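Nicotinate-nucleotide diphosphorylase (Carboxylating) (Streptococcus pyogenes GA06023, PDB 5HUO) probably catalyses the transfer of a phosphoribosyl group to quinolinate with loss of carbon dioxide, yielding nicotinate mononucleotide for NAD(+) biosynthesis. Local coordinates at residues A[41-44]-A[45-49]; A[127-130]-A[131-135]. All coordinates share one frame; numbering follows the deposited sequence.

Contact 1. Residues A[41-44]-A[45-49]; sequences TLKA and ALRED
Lys43 and Arg47, one turn apart on the alpha-helix of residues 35-49, run alongside each other in the same direction. The backbone supplies the regular i to i+4 ladder, here from Ala45 N to Thr41 O, Leu46 N to Leu42 O, Arg47 N to Lys43 O and Glu48 N to Ala44 O. Arg47 N reaches Lys43 O over 2.9 Å. Beside this bond the Arg47 guanidinium lies against the aliphatic part of Lys43. With CG beside its own backbone N (chi1 -60°) and a bend at chi2, the Arg47 chain turns back along the helix, bringing NH1 to 3.7 Å from Lys43 CB and 3.9 Å from Lys43 CD. The guanidinium meets Lys43 CB obliquely. Lys43 NZ and Arg47 NH1, like charges, are 5.6 Å apart, and the side chains of this pair touch by van der Waals packing alone. The far end of the arginine serves an interface: NH2 bonds to the carbonyl O of Phe36 of a third subunit, and the Phe36 ring of that subunit makes a cation-pi contact with Arg47.

On other sides of the same turn the side chains divide their duties. Leu42 and Leu46 both pack on Val88 of helix 82-92, and the CB of Leu46 lies 3.5 Å from Lys43 O. Ala45, small and buried, is turned to helix 122-153. Glu48 has CG opposite its backbone N (chi1 -176°) and an extended chain beyond it, which carries the carboxylate to backbone N atoms of Asn169 and Arg171 of a second subunit. Its root stays with the helix, Glu48 CB lying 3.5 Å from Ala44 O.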
loop_
_atom_site.group_PDB
_atom_site.type_symbol
_atom_site.label_atom_id
_atom_site.label_comp_id
_atom_site.label_asym_id
_atom_site.label_seq_id
_atom_site.Cartn_x
_atom_site.Cartn_y
_atom_site.Cartn_z
ATOM N N THR A 41 -1.855 -11.092 -1.832
ATOM C CA THR A 41 -2.627 -11.819 -0.801
ATOM C C THR A 41 -1.767 -12.820 -0.045
ATOM O O THR A 41 -1.809 -12.896 1.192
ATOM C CB THR A 41 -3.784 -12.611 -1.446
ATOM O OG1 THR A 41 -4.646 -11.741 -2.132
ATOM C CG2 THR A 41 -4.565 -13.325 -0.449
ATOM N N LEU A 42 -0.962 -13.579 -0.782
ATOM C CA LEU A 42 -0.054 -14.563 -0.143
ATOM C C LEU A 42 1.056 -13.909 0.685
ATOM O O LEU A 42 1.351 -14.332 1.781
ATOM C CB LEU A 42 0.584 -15.488 -1.157
ATOM C CG LEU A 42 -0.281 -16.286 -2.147
ATOM C CD1 LEU A 42 0.464 -17.504 -2.613
ATOM C CD2 LEU A 42 -1.591 -16.691 -1.607
ATOM N N LYS A 43 1.609 -12.817 0.172
ATOM C CA LYS A 43 2.561 -12.060 0.950
ATOM C C LYS A 43 1.946 -11.615 2.274
ATOM O O LYS A 43 2.574 -11.699 3.325
ATOM C CB LYS A 43 3.071 -10.859 0.199
ATOM C CG LYS A 43 4.080 -11.260 -0.840
ATOM C CD LYS A 43 4.809 -10.036 -1.380
ATOM C CE LYS A 43 4.632 -9.881 -2.867
ATOM N NZ LYS A 43 5.731 -9.028 -3.376
ATOM N N ALA A 44 0.744 -11.066 2.199
ATOM C CA ALA A 44 0.104 -10.555 3.380
ATOM C C ALA A 44 -0.033 -11.669 4.384
ATOM O O ALA A 44 0.105 -11.473 5.600
ATOM C CB ALA A 44 -1.238 -9.935 3.031
ATOM N N ALA A 45 -0.348 -12.829 3.860
ATOM C CA ALA A 45 -0.601 -13.988 4.700
ATOM C C ALA A 45 0.669 -14.450 5.408
ATOM O O ALA A 45 0.624 -14.884 6.572
ATOM C CB ALA A 45 -1.221 -15.137 3.887
ATOM N N LEU A 46 1.767 -14.408 4.673
ATOM C CA LEU A 46 3.073 -14.773 5.217
ATOM C C LEU A 46 3.477 -13.816 6.310
ATOM O O LEU A 46 3.957 -14.221 7.360
ATOM C CB LEU A 46 4.138 -14.749 4.154
ATOM C CG LEU A 46 4.175 -16.037 3.315
ATOM C CD1 LEU A 46 5.141 -15.941 2.171
ATOM C CD2 LEU A 46 4.536 -17.232 4.186
ATOM N N ARG A 47 3.223 -12.547 6.070
ATOM C CA ARG A 47 3.525 -11.507 7.027
ATOM C C ARG A 47 2.674 -11.587 8.265
ATOM O O ARG A 47 3.108 -11.202 9.343
ATOM C CB ARG A 47 3.407 -10.146 6.377
ATOM C CG ARG A 47 4.359 -9.977 5.206
ATOM C CD ARG A 47 4.868 -8.573 5.026
ATOM N NE ARG A 47 6.114 -8.526 4.254
ATOM C CZ ARG A 47 6.190 -8.455 2.920
ATOM N NH1 ARG A 47 5.087 -8.422 2.159
ATOM N NH2 ARG A 47 7.379 -8.423 2.340
ATOM N N GLU A 48 1.473 -12.101 8.119
ATOM C CA GLU A 48 0.562 -12.320 9.248
ATOM C C GLU A 48 1.076 -13.388 10.187
ATOM O O GLU A 48 0.998 -13.242 11.381
ATOM C CB GLU A 48 -0.802 -12.757 8.741
ATOM C CG GLU A 48 -1.914 -12.941 9.776
ATOM C CD GLU A 48 -3.186 -13.487 9.179
ATOM O OE1 GLU A 48 -4.270 -12.890 9.396
ATOM O OE2 GLU A 48 -3.113 -14.511 8.459
ATOM N N ASP A 49 1.656 -14.423 9.616
ATOM C CA ASP A 49 2.186 -15.574 10.351
ATOM C C ASP A 49 3.641 -15.361 10.848
ATOM O O ASP A 49 4.133 -16.183 11.619
ATOM C CB ASP A 49 2.153 -16.815 9.435
ATOM C CG ASP A 49 2.110 -18.136 10.196
ATOM O OD1 ASP A 49 1.574 -18.191 11.293
ATOM O OD2 ASP A 49 2.579 -19.156 9.638
#

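Contact 2. Residues A[127-130]-A[131-135]; sequences TCER and VALNF
The long helix 122-153, which packs against the antiparallel sheet of the N-terminal domain, carries an i to i+4 side-chain hydrogen bond between Arg130 and Asn134 on its flank toward a second subunit. Arg130 NH1 donates a hydrogen bond to Asn134 OD1 over 2.8 Å, with a nearly straight N-H...O angle of 169°. The oxygen sits at the guanidinium edge and in its plane, yet NH1 stands above the amide's carbonyl plane, not on a lone pair; the two flat groups are turned 43° from each other, and the chains cross at about a right angle. In Arg130 a chi1 of 176° sends CG away from the backbone N, and bends at chi2 and chi3 then fold the guanidinium forward over the next turn. The backbone bond from Asn134 N to Arg130 O, also 2.8 Å, joins the same two residues, so the pair is tied at both main chain and side chain. The other amide atom, Asn134 ND2, bonds to the carbonyl O of Arg164 of the second subunit, which leaves the amide held at both ends and its rotation fixed.

Leu133 fills the neighbouring row. Its CD1 approaches Arg130 NH2 to 3.5 Å from an oblique direction, while Glu129 runs alongside, its CG 3.9 Å from the same Leu133 CD1. Glu129 and Leu133 face strand 304-311, touching Met306 and Phe304. Cys128 and Ala132 turn instead to the phenylalanines of helix 82-92, and Val131 packs on helix 35-49. One helix thus meets the sheet, two helices and a partner subunit, as in the alpha/beta-sandwich N-terminal domain of quinolinate phosphoribosyltransferases.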
loop_
_atom_site.group_PDB
_atom_site.type_symbol
_atom_site.label_atom_id
_atom_site.label_comp_id
_atom_site.label_asym_id
_atom_site.label_seq_id
_atom_site.Cartn_x
_atom_site.Cartn_y
_atom_site.Cartn_z
ATOM N N THR A 127 8.787 -22.829 7.741
ATOM C CA THR A 127 8.210 -21.551 7.997
ATOM C C THR A 127 7.029 -21.320 7.080
ATOM O O THR A 127 6.070 -20.652 7.449
ATOM C CB THR A 127 9.282 -20.434 7.838
ATOM O OG1 THR A 127 10.255 -20.619 8.860
ATOM C CG2 THR A 127 8.714 -19.061 8.026
ATOM N N CYS A 128 7.131 -21.764 5.842
ATOM C CA CYS A 128 6.027 -21.553 4.862
ATOM C C CYS A 128 4.849 -22.541 4.962
ATOM O O CYS A 128 3.820 -22.316 4.359
ATOM C CB CYS A 128 6.550 -21.595 3.428
ATOM S SG CYS A 128 7.513 -20.167 3.008
ATOM N N GLU A 129 5.046 -23.618 5.688
ATOM C CA GLU A 129 4.133 -24.745 5.689
ATOM C C GLU A 129 2.659 -24.411 5.994
ATOM O O GLU A 129 1.770 -24.705 5.227
ATOM C CB GLU A 129 4.657 -25.768 6.671
ATOM C CG GLU A 129 3.684 -26.852 7.106
ATOM C CD GLU A 129 4.322 -27.817 8.126
ATOM O OE1 GLU A 129 3.559 -28.610 8.732
ATOM O OE2 GLU A 129 5.588 -27.763 8.316
ATOM N N ARG A 130 2.424 -23.758 7.098
ATOM C CA ARG A 130 1.055 -23.555 7.653
ATOM C C ARG A 130 0.252 -22.650 6.741
ATOM O O ARG A 130 -0.905 -22.913 6.455
ATOM C CB ARG A 130 1.158 -23.018 9.069
ATOM C CG ARG A 130 -0.090 -22.636 9.823
ATOM C CD ARG A 130 -1.284 -23.518 9.611
ATOM N NE ARG A 130 -0.968 -24.918 9.742
ATOM C CZ ARG A 130 -1.605 -25.915 9.114
ATOM N NH1 ARG A 130 -2.635 -25.708 8.272
ATOM N NH2 ARG A 130 -1.171 -27.150 9.303
ATOM N N VAL A 131 0.883 -21.588 6.252
ATOM C CA VAL A 131 0.180 -20.658 5.348
ATOM C C VAL A 131 -0.186 -21.351 4.049
ATOM O O VAL A 131 -1.288 -21.236 3.556
ATOM C CB VAL A 131 1.025 -19.394 5.050
ATOM C CG1 VAL A 131 0.440 -18.611 3.900
ATOM C CG2 VAL A 131 1.083 -18.523 6.292
ATOM N N ALA A 132 0.776 -22.077 3.527
ATOM C CA ALA A 132 0.563 -22.827 2.304
ATOM C C ALA A 132 -0.596 -23.802 2.482
ATOM O O ALA A 132 -1.536 -23.802 1.680
ATOM C CB ALA A 132 1.785 -23.546 1.872
ATOM N N LEU A 133 -0.563 -24.575 3.563
ATOM C CA LEU A 133 -1.647 -25.540 3.839
ATOM C C LEU A 133 -2.992 -24.891 4.067
ATOM O O LEU A 133 -4.009 -25.360 3.620
ATOM C CB LEU A 133 -1.296 -26.400 5.050
ATOM C CG LEU A 133 -0.228 -27.487 4.837
ATOM C CD1 LEU A 133 0.150 -28.082 6.164
ATOM C CD2 LEU A 133 -0.689 -28.587 3.888
ATOM N N ASN A 134 -2.988 -23.801 4.787
ATOM C CA ASN A 134 -4.213 -23.054 5.029
ATOM C C ASN A 134 -4.905 -22.693 3.722
ATOM O O ASN A 134 -6.116 -22.858 3.594
ATOM C CB ASN A 134 -3.942 -21.799 5.853
ATOM C CG ASN A 134 -3.714 -22.101 7.337
ATOM O OD1 ASN A 134 -3.874 -23.221 7.777
ATOM N ND2 ASN A 134 -3.355 -21.096 8.108
ATOM N N PHE A 135 -4.145 -22.254 2.720
ATOM C CA PHE A 135 -4.755 -21.991 1.409
ATOM C C PHE A 135 -5.277 -23.285 0.824
ATOM O O PHE A 135 -6.425 -23.400 0.511
ATOM C CB PHE A 135 -3.799 -21.311 0.446
ATOM C CG PHE A 135 -3.725 -19.816 0.620
ATOM C CD1 PHE A 135 -4.678 -19.008 0.104
ATOM C CD2 PHE A 135 -2.669 -19.224 1.361
ATOM C CE1 PHE A 135 -4.635 -17.652 0.312
ATOM C CE2 PHE A 135 -2.614 -17.857 1.546
ATOM C CZ PHE A 135 -3.607 -17.071 1.014
#

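How the contacts relate
Contacts 1 and 2 are short pieces, about two and a half turns each, of two helices, 35-49 and 122-153, that pack together; the contact centres lie about 10 Å apart. Leu42 and Ala45 touch the ring of Phe135, Ala45 CB being 3.8 Å from Phe135 CE2, and Ala45 and Asp49 touch Val131. Contact 2 is the more buried, with the sheet and helix 82-92 around it; contact 1 is only partly buried and reaches three other subunits. Within 41-49, Arg47, Glu48 and Asp49 send their polar ends to neighbouring chains, whereas Asn134 of contact 2 does both, accepting the Arg130 bond and donating to the second subunit, which both contacts meet.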